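N-carbamoylsarcosine amidase related protein (PDB 3EEF) probably acts as an amide-cleaving hydrolase of the isochorismatase-like cysteine hydrolase family, and binds a zinc ion. Local coordinates at residues 7-12 with 88-93; 13-18 with 74-79. All coordinates share one frame; numbering follows the deposited sequence.

In the fold
Contact 1 is buried near the middle of the chain, at the ends of strands 3-8 and 86-90. Contact 2 lies further out, about 11 Å away centre to centre, and is only partly buried. It joins the short helix 12-15 to the loop that comes before strand 86-90. The two share one run of chain, since strand 3-8 leads through residues 9-11 into helix 12-15. They also touch: Asn12 N probably bonds Glu74 O, and Asn12 O probably bonds Gly17 N. Contact 1 is almost wholly an Asp-Lys salt bridge beside the zinc site. Contact 2 combines two packed isoleucines with a histidine-carboxylate bond on its more exposed side.

Contact 1. Residues 7-12 with 88-93; sequences VVDMVN and LEKHAY
Asp9 and Lys90 meet at the ends of two strands of the parallel sheet of the isochorismatase-like fold. Strand 45-50 lies between strands 3-8 and 86-90, so the pair reaches across it. Together with the nearby Cys123 they are consistent with the Asp-Lys-Cys triad of cysteine hydrolases.

The main interaction is ionic. Asp9 OD2 forms a salt bridge with Lys90 NZ at 3.2 Å; taken as a hydrogen bond it is weak. The lysine chain runs roughly perpendicular to the aspartate. Lys90 CE comes in beyond the oxygens and off the carboxylate plane, 3.4 Å from Asp9 OD2 and a little farther from OD1. Asp50, a zinc ligand, joins the cluster: its OD1 makes a salt bridge with Lys90 NZ, and its backbone N donates to Asp9 OD1. The lysine side chain comes within about 5 Å of the zinc ion at the nearest atoms. Asp50 thus ties the pair to the metal site.

Apolar contact is slight. Val8 CG1 approaches Lys90 CE at 4.5 Å. Helix 123-133 packs on the same group, with Cys123 touching Val8, Asp9 and Lys90.

Two further hydrogen bonds come from within residues 88-93. Lys90 starts with CG between its backbone N and carbonyl carbon (chi1 71°). The chain then runs extended and bends only at its last torsion, turning the amino group back to the loop that follows its own strand. The backbone carbonyls there help fix the amino group. Lys90 NZ lies 2.7 Å from Ala92 O, tilted 30° from that carbonyl plane. It is also 2.8 Å from Tyr93 O, but sits above that carbonyl's plane, 45° out of it.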
ATOM      1  N   VAL A   7       9.275 -18.273   2.011  1.00 36.08           N
ATOM      2  CA  VAL A   7       9.642 -19.028   3.208  1.00 36.78           C
ATOM      3  C   VAL A   7       9.464 -18.142   4.424  1.00 37.95           C
ATOM      4  O   VAL A   7      10.300 -17.245   4.679  1.00 38.60           O
ATOM      5  CB  VAL A   7      11.108 -19.515   3.178  1.00 38.03           C
ATOM      6  CG1 VAL A   7      11.337 -20.415   4.343  1.00 34.32           C
ATOM      7  CG2 VAL A   7      11.465 -20.275   1.859  1.00 34.14           C
ATOM      8  N   VAL A   8       8.396 -18.391   5.184  1.00 36.63           N
ATOM      9  CA  VAL A   8       7.987 -17.461   6.256  1.00 38.71           C
ATOM     10  C   VAL A   8       8.587 -17.760   7.660  1.00 39.61           C
ATOM     11  O   VAL A   8       8.314 -18.802   8.222  1.00 40.04           O
ATOM     12  CB  VAL A   8       6.433 -17.390   6.375  1.00 38.65           C
ATOM     13  CG1 VAL A   8       6.023 -16.291   7.392  1.00 36.10           C
ATOM     14  CG2 VAL A   8       5.775 -17.155   4.956  1.00 31.64           C
ATOM     15  N   ASP A   9       9.414 -16.848   8.187  1.00 38.75           N
ATOM     16  CA  ASP A   9       9.872 -16.889   9.597  1.00 41.88           C
ATOM     17  C   ASP A   9      10.561 -18.170  10.058  1.00 42.92           C
ATOM     18  O   ASP A   9      10.438 -18.577  11.229  1.00 43.45           O
ATOM     19  CB  ASP A   9       8.709 -16.551  10.566  1.00 44.10           C
ATOM     20  CG  ASP A   9       8.415 -15.048  10.633  1.00 50.72           C
ATOM     21  OD1 ASP A   9       9.366 -14.219  10.562  1.00 52.53           O
ATOM     22  OD2 ASP A   9       7.218 -14.700  10.762  1.00 63.72           O
HETATM   23  N   MSE A  10      11.332 -18.790   9.180  1.00 42.91           N
HETATM   24  CA  MSE A  10      12.103 -19.959   9.592  1.00 43.76           C
HETATM   25  C   MSE A  10      13.365 -19.449  10.281  1.00 44.62           C
HETATM   26  O   MSE A  10      14.461 -19.573   9.742  1.00 43.07           O
HETATM   27  CB  MSE A  10      12.443 -20.853   8.397  1.00 44.68           C
HETATM   28  CG  MSE A  10      11.234 -21.524   7.734  1.00 46.12           C
HETATM   29 SE   MSE A  10      10.370 -22.850   8.852  1.00 64.96          SE
HETATM   30  CE  MSE A  10      11.560 -24.387   8.568  1.00 63.83           C
ATOM     31  N   VAL A  11      13.190 -18.849  11.463  1.00 43.16           N
ATOM     32  CA  VAL A  11      14.281 -18.154  12.141  1.00 44.40           C
ATOM     33  C   VAL A  11      14.562 -18.809  13.493  1.00 45.23           C
ATOM     34  O   VAL A  11      13.730 -19.533  14.022  1.00 47.68           O
ATOM     35  CB  VAL A  11      13.991 -16.623  12.279  1.00 42.63           C
ATOM     36  CG1 VAL A  11      13.743 -16.025  10.889  1.00 42.45           C
ATOM     37  CG2 VAL A  11      12.775 -16.364  13.198  1.00 38.38           C
ATOM     38  N   ASN A  12      15.760 -18.562  14.010  1.00 46.31           N
ATOM     39  CA  ASN A  12      16.292 -19.237  15.202  1.00 47.85           C
ATOM     40  C   ASN A  12      15.385 -19.208  16.413  1.00 47.62           C
ATOM     41  O   ASN A  12      15.215 -20.209  17.072  1.00 51.09           O
ATOM     42  CB  ASN A  12      17.663 -18.648  15.567  1.00 46.30           C
ATOM     43  CG  ASN A  12      18.767 -19.145  14.644  1.00 45.39           C
ATOM     44  OD1 ASN A  12      18.739 -20.291  14.185  1.00 48.36           O
ATOM     45  ND2 ASN A  12      19.747 -18.298  14.380  1.00 39.46           N
ATOM     46  N   LEU A  88      14.273 -10.897   3.011  1.00 41.18           N
ATOM     47  CA  LEU A  88      13.515  -9.701   3.315  1.00 40.62           C
ATOM     48  C   LEU A  88      13.298  -9.623   4.835  1.00 42.83           C
ATOM     49  O   LEU A  88      13.076 -10.667   5.523  1.00 40.89           O
ATOM     50  CB  LEU A  88      12.151  -9.709   2.600  1.00 40.46           C
ATOM     51  CG  LEU A  88      11.997  -9.214   1.157  1.00 44.36           C
ATOM     52  CD1 LEU A  88      13.159  -9.675   0.281  1.00 42.68           C
ATOM     53  CD2 LEU A  88      10.647  -9.633   0.537  1.00 35.67           C
ATOM     54  N   GLU A  89      13.403  -8.395   5.351  1.00 40.24           N
ATOM     55  CA  GLU A  89      13.060  -8.115   6.732  1.00 42.09           C
ATOM     56  C   GLU A  89      11.634  -7.631   6.721  1.00 40.04           C
ATOM     57  O   GLU A  89      11.270  -6.812   5.881  1.00 42.38           O
ATOM     58  CB  GLU A  89      13.965  -7.030   7.321  1.00 42.39           C
ATOM     59  CG  GLU A  89      15.408  -7.458   7.566  1.00 49.86           C
ATOM     60  CD  GLU A  89      16.294  -6.272   7.885  1.00 54.47           C
ATOM     61  OE1 GLU A  89      15.988  -5.555   8.845  1.00 59.44           O
ATOM     62  OE2 GLU A  89      17.282  -6.032   7.160  1.00 69.75           O
ATOM     63  N   LYS A  90      10.825  -8.130   7.648  1.00 36.72           N
ATOM     64  CA  LYS A  90       9.453  -7.676   7.803  1.00 35.62           C
ATOM     65  C   LYS A  90       9.180  -7.249   9.255  1.00 37.24           C
ATOM     66  O   LYS A  90       9.837  -7.727  10.181  1.00 35.46           O
ATOM     67  CB  LYS A  90       8.477  -8.768   7.344  1.00 35.21           C
ATOM     68  CG  LYS A  90       8.366 -10.006   8.249  1.00 38.40           C
ATOM     69  CD  LYS A  90       7.270 -10.942   7.725  1.00 38.80           C
ATOM     70  CE  LYS A  90       7.050 -12.122   8.623  1.00 35.50           C
ATOM     71  NZ  LYS A  90       6.094 -11.839   9.763  1.00 39.17           N
ATOM     72  N   HIS A  91       8.199  -6.364   9.433  1.00 36.89           N
ATOM     73  CA  HIS A  91       7.849  -5.813  10.742  1.00 36.80           C
ATOM     74  C   HIS A  91       6.407  -6.113  11.218  1.00 37.24           C
ATOM     75  O   HIS A  91       6.011  -5.643  12.286  1.00 35.31           O
ATOM     76  CB  HIS A  91       8.078  -4.299  10.712  1.00 36.59           C
ATOM     77  CG  HIS A  91       9.531  -3.939  10.700  1.00 40.01           C
ATOM     78  ND1 HIS A  91      10.250  -3.725  11.858  1.00 39.31           N
ATOM     79  CD2 HIS A  91      10.413  -3.820   9.671  1.00 35.06           C
ATOM     80  CE1 HIS A  91      11.507  -3.467  11.543  1.00 43.24           C
ATOM     81  NE2 HIS A  91      11.632  -3.517  10.223  1.00 37.59           N
ATOM     82  N   ALA A  92       5.663  -6.892  10.422  1.00 34.60           N
ATOM     83  CA  ALA A  92       4.280  -7.293  10.716  1.00 34.24           C
ATOM     84  C   ALA A  92       4.056  -8.714  10.231  1.00 34.86           C
ATOM     85  O   ALA A  92       4.961  -9.353   9.619  1.00 36.04           O
ATOM     86  CB  ALA A  92       3.277  -6.323  10.041  1.00 33.92           C
ATOM     87  N   TYR A  93       2.882  -9.252  10.523  1.00 33.76           N
ATOM     88  CA  TYR A  93       2.646 -10.692  10.274  1.00 31.43           C
ATOM     89  C   TYR A  93       2.828 -11.045   8.802  1.00 34.36           C
ATOM     90  O   TYR A  93       3.558 -11.996   8.478  1.00 34.63           O
ATOM     91  CB  TYR A  93       1.254 -11.110  10.730  1.00 30.43           C
ATOM     92  CG  TYR A  93       0.970 -10.931  12.218  1.00 27.39           C
ATOM     93  CD1 TYR A  93       1.927 -11.252  13.191  1.00 39.47           C
ATOM     94  CD2 TYR A  93      -0.280 -10.519  12.651  1.00 35.86           C
ATOM     95  CE1 TYR A  93       1.643 -11.116  14.529  1.00 33.82           C
ATOM     96  CE2 TYR A  93      -0.568 -10.375  13.999  1.00 38.48           C
ATOM     97  CZ  TYR A  93       0.384 -10.682  14.930  1.00 40.40           C
ATOM     98  OH  TYR A  93       0.074 -10.499  16.263  1.00 42.78           O
TER

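Contact 2. Residues 13-18 with 74-79; sequences EFIHGR and EVIDEI
His16 meets the Glu78 carboxylate almost in one plane, its NE2 donating to OE1. The planes of ring and carboxylate are 14° apart. The straighter bond runs from His16 NE2 to Glu78 OE1, 3.2 Å long, at 172°. It uses the syn side of OE1 and lies almost in the ring plane. Glu78 OE2 is also at the ring edge, but its bond to NE2 is weak and doubtful, since the position of OE2 is less certain. Histidine and glutamate reach for each other head on. Glu78 gets there through a bend at its second torsion (chi2 84°), which folds the carboxylate over toward the histidine.

The ring is also packed from the side of its own chain neighbour. Ile15 CG2 lies 3.9 Å above one face, over the centre. Ile76 CG2 meets the ring obliquely, 3.8 Å from His16 CD2.

This contact fastens the short helix 12-15, which follows the first strand of the isochorismatase-like fold, to the long loop between helix 59-62 and strand 86-90. Backbone bonds of Glu74 with Asn12 and of Ile76 with Met10 hold the same loop alongside.

Deeper in the fold than the polar pair, Ile15 and Ile76 form the buried part. The two isoleucines are set nearly at right angles. Ile76 CG2 sits against Ile15, 3.6 Å from its CB and 3.7 Å from its CG1. Ile76 CD1 extends further along and reaches Ile15 CG2 at 3.9 Å. Helix 22-40 packs against the pair, Ala24 on Ile15 and Val28 on Ile76. Val28 also touches the side chain of Glu78.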
ATOM      1  N   GLU A  13      14.785 -18.069  16.708  1.00 49.13           N
ATOM      2  CA  GLU A  13      14.008 -17.979  17.926  1.00 51.47           C
ATOM      3  C   GLU A  13      12.783 -18.867  17.894  1.00 49.58           C
ATOM      4  O   GLU A  13      12.345 -19.302  18.942  1.00 46.42           O
ATOM      5  CB  GLU A  13      13.601 -16.538  18.216  1.00 53.81           C
ATOM      6  CG  GLU A  13      12.744 -16.363  19.480  1.00 57.81           C
ATOM      7  CD  GLU A  13      12.673 -14.925  19.915  1.00 58.87           C
ATOM      8  OE1 GLU A  13      13.289 -14.075  19.243  1.00 49.75           O
ATOM      9  OE2 GLU A  13      12.005 -14.643  20.929  1.00 72.86           O
ATOM     10  N   PHE A  14      12.227 -19.132  16.708  1.00 49.42           N
ATOM     11  CA  PHE A  14      11.033 -19.983  16.620  1.00 49.28           C
ATOM     12  C   PHE A  14      11.346 -21.470  16.402  1.00 49.62           C
ATOM     13  O   PHE A  14      10.451 -22.306  16.560  1.00 48.35           O
ATOM     14  CB  PHE A  14      10.078 -19.494  15.526  1.00 51.89           C
ATOM     15  CG  PHE A  14       9.421 -18.158  15.819  1.00 52.18           C
ATOM     16  CD1 PHE A  14       8.618 -17.994  16.926  1.00 62.93           C
ATOM     17  CD2 PHE A  14       9.569 -17.093  14.946  1.00 57.74           C
ATOM     18  CE1 PHE A  14       8.003 -16.764  17.186  1.00 68.31           C
ATOM     19  CE2 PHE A  14       8.954 -15.866  15.183  1.00 65.72           C
ATOM     20  CZ  PHE A  14       8.170 -15.703  16.303  1.00 68.33           C
ATOM     21  N   ILE A  15      12.599 -21.788  16.052  1.00 49.50           N
ATOM     22  CA  ILE A  15      13.028 -23.158  15.725  1.00 47.93           C
ATOM     23  C   ILE A  15      13.998 -23.685  16.777  1.00 48.71           C
ATOM     24  O   ILE A  15      13.827 -24.795  17.282  1.00 48.69           O
ATOM     25  CB  ILE A  15      13.741 -23.234  14.344  1.00 47.78           C
ATOM     26  CG1 ILE A  15      12.801 -22.839  13.196  1.00 49.72           C
ATOM     27  CG2 ILE A  15      14.255 -24.655  14.059  1.00 40.50           C
ATOM     28  CD1 ILE A  15      11.582 -23.737  13.057  1.00 51.21           C
ATOM     29  N   HIS A  16      15.016 -22.886  17.089  1.00 48.03           N
ATOM     30  CA  HIS A  16      16.096 -23.287  17.995  1.00 50.18           C
ATOM     31  C   HIS A  16      16.045 -22.625  19.357  1.00 50.94           C
ATOM     32  O   HIS A  16      16.552 -23.198  20.303  1.00 52.96           O
ATOM     33  CB  HIS A  16      17.485 -23.028  17.378  1.00 49.03           C
ATOM     34  CG  HIS A  16      17.783 -23.893  16.198  1.00 51.98           C
ATOM     35  ND1 HIS A  16      17.687 -25.269  16.250  1.00 58.48           N
ATOM     36  CD2 HIS A  16      18.150 -23.588  14.928  1.00 51.60           C
ATOM     37  CE1 HIS A  16      17.991 -25.774  15.067  1.00 51.17           C
ATOM     38  NE2 HIS A  16      18.280 -24.777  14.247  1.00 46.85           N
ATOM     39  N   GLY A  17      15.444 -21.443  19.473  1.00 49.93           N
ATOM     40  CA  GLY A  17      15.594 -20.640  20.697  1.00 48.49           C
ATOM     41  C   GLY A  17      14.364 -20.473  21.563  1.00 46.86           C
ATOM     42  O   GLY A  17      13.639 -21.411  21.810  1.00 47.05           O
ATOM     43  N   ARG A  18      14.117 -19.244  21.996  1.00 47.08           N
ATOM     44  CA  ARG A  18      13.217 -18.966  23.113  1.00 48.21           C
ATOM     45  C   ARG A  18      11.768 -19.463  22.882  1.00 48.51           C
ATOM     46  O   ARG A  18      11.102 -19.899  23.826  1.00 44.84           O
ATOM     47  CB  ARG A  18      13.264 -17.459  23.408  1.00 49.89           C
ATOM     48  CG  ARG A  18      12.488 -17.001  24.621  1.00 56.45           C
ATOM     49  CD  ARG A  18      12.644 -15.491  24.835  1.00 57.25           C
ATOM     50  NE  ARG A  18      11.788 -14.720  23.942  1.00 62.58           N
ATOM     51  CZ  ARG A  18      10.462 -14.614  24.060  1.00 69.02           C
ATOM     52  NH1 ARG A  18       9.814 -15.233  25.030  1.00 65.83           N
ATOM     53  NH2 ARG A  18       9.772 -13.882  23.184  1.00 75.63           N
ATOM     54  N   GLU A  74      17.612 -14.392  12.750  1.00 51.90           N
ATOM     55  CA  GLU A  74      18.388 -14.950  11.661  1.00 52.51           C
ATOM     56  C   GLU A  74      17.780 -16.286  11.213  1.00 51.43           C
ATOM     57  O   GLU A  74      17.242 -17.061  12.020  1.00 50.28           O
ATOM     58  CB  GLU A  74      19.870 -15.106  12.054  1.00 52.23           C
ATOM     59  N   VAL A  75      17.870 -16.539   9.909  1.00 50.82           N
ATOM     60  CA  VAL A  75      17.375 -17.777   9.297  1.00 51.00           C
ATOM     61  C   VAL A  75      18.180 -18.943   9.850  1.00 52.28           C
ATOM     62  O   VAL A  75      19.399 -18.848   9.979  1.00 53.96           O
ATOM     63  CB  VAL A  75      17.521 -17.746   7.733  1.00 50.93           C
ATOM     64  CG1 VAL A  75      17.336 -19.142   7.115  1.00 47.44           C
ATOM     65  CG2 VAL A  75      16.557 -16.718   7.095  1.00 46.63           C
ATOM     66  N   ILE A  76      17.509 -20.050  10.143  1.00 53.11           N
ATOM     67  CA  ILE A  76      18.197 -21.212  10.702  1.00 53.31           C
ATOM     68  C   ILE A  76      19.215 -21.746   9.693  1.00 54.66           C
ATOM     69  O   ILE A  76      18.980 -21.685   8.480  1.00 54.38           O
ATOM     70  CB  ILE A  76      17.213 -22.321  11.159  1.00 53.04           C
ATOM     71  CG1 ILE A  76      16.498 -22.979   9.964  1.00 51.93           C
ATOM     72  CG2 ILE A  76      16.237 -21.757  12.181  1.00 48.07           C
ATOM     73  CD1 ILE A  76      15.513 -24.084  10.385  1.00 46.33           C
ATOM     74  N   ASP A  77      20.348 -22.241  10.202  1.00 57.28           N
ATOM     75  CA  ASP A  77      21.484 -22.692   9.365  1.00 58.92           C
ATOM     76  C   ASP A  77      21.118 -23.851   8.477  1.00 56.42           C
ATOM     77  O   ASP A  77      21.601 -23.951   7.361  1.00 55.77           O
ATOM     78  CB  ASP A  77      22.695 -23.078  10.229  1.00 61.29           C
ATOM     79  CG  ASP A  77      23.343 -21.873  10.879  1.00 69.47           C
ATOM     80  OD1 ASP A  77      23.336 -20.785  10.251  1.00 80.16           O
ATOM     81  OD2 ASP A  77      23.850 -22.005  12.006  1.00 75.89           O
ATOM     82  N   GLU A  78      20.234 -24.708   8.969  1.00 56.11           N
ATOM     83  CA  GLU A  78      19.753 -25.859   8.200  1.00 57.18           C
ATOM     84  C   GLU A  78      19.328 -25.489   6.771  1.00 57.41           C
ATOM     85  O   GLU A  78      19.573 -26.251   5.840  1.00 56.35           O
ATOM     86  CB  GLU A  78      18.585 -26.539   8.927  1.00 57.60           C
ATOM     87  CG  GLU A  78      18.982 -27.296  10.214  1.00 60.09           C
ATOM     88  CD  GLU A  78      19.063 -26.411  11.435  1.00 63.72           C
ATOM     89  OE1 GLU A  78      19.377 -25.213  11.303  1.00 66.54           O
ATOM     90  OE2 GLU A  78      18.811 -26.916  12.540  1.00 74.19           O
ATOM     91  N   ILE A  79      18.684 -24.326   6.615  1.00 56.60           N
ATOM     92  CA  ILE A  79      18.204 -23.839   5.301  1.00 54.47           C
ATOM     93  C   ILE A  79      18.770 -22.448   5.008  1.00 53.87           C
ATOM     94  O   ILE A  79      18.095 -21.575   4.513  1.00 52.58           O
ATOM     95  CB  ILE A  79      16.655 -23.855   5.211  1.00 53.95           C
ATOM     96  CG1 ILE A  79      16.016 -23.043   6.357  1.00 53.57           C
ATOM     97  CG2 ILE A  79      16.139 -25.289   5.240  1.00 47.72           C
ATOM     98  CD1 ILE A  79      14.527 -22.887   6.217  1.00 48.66           C
TER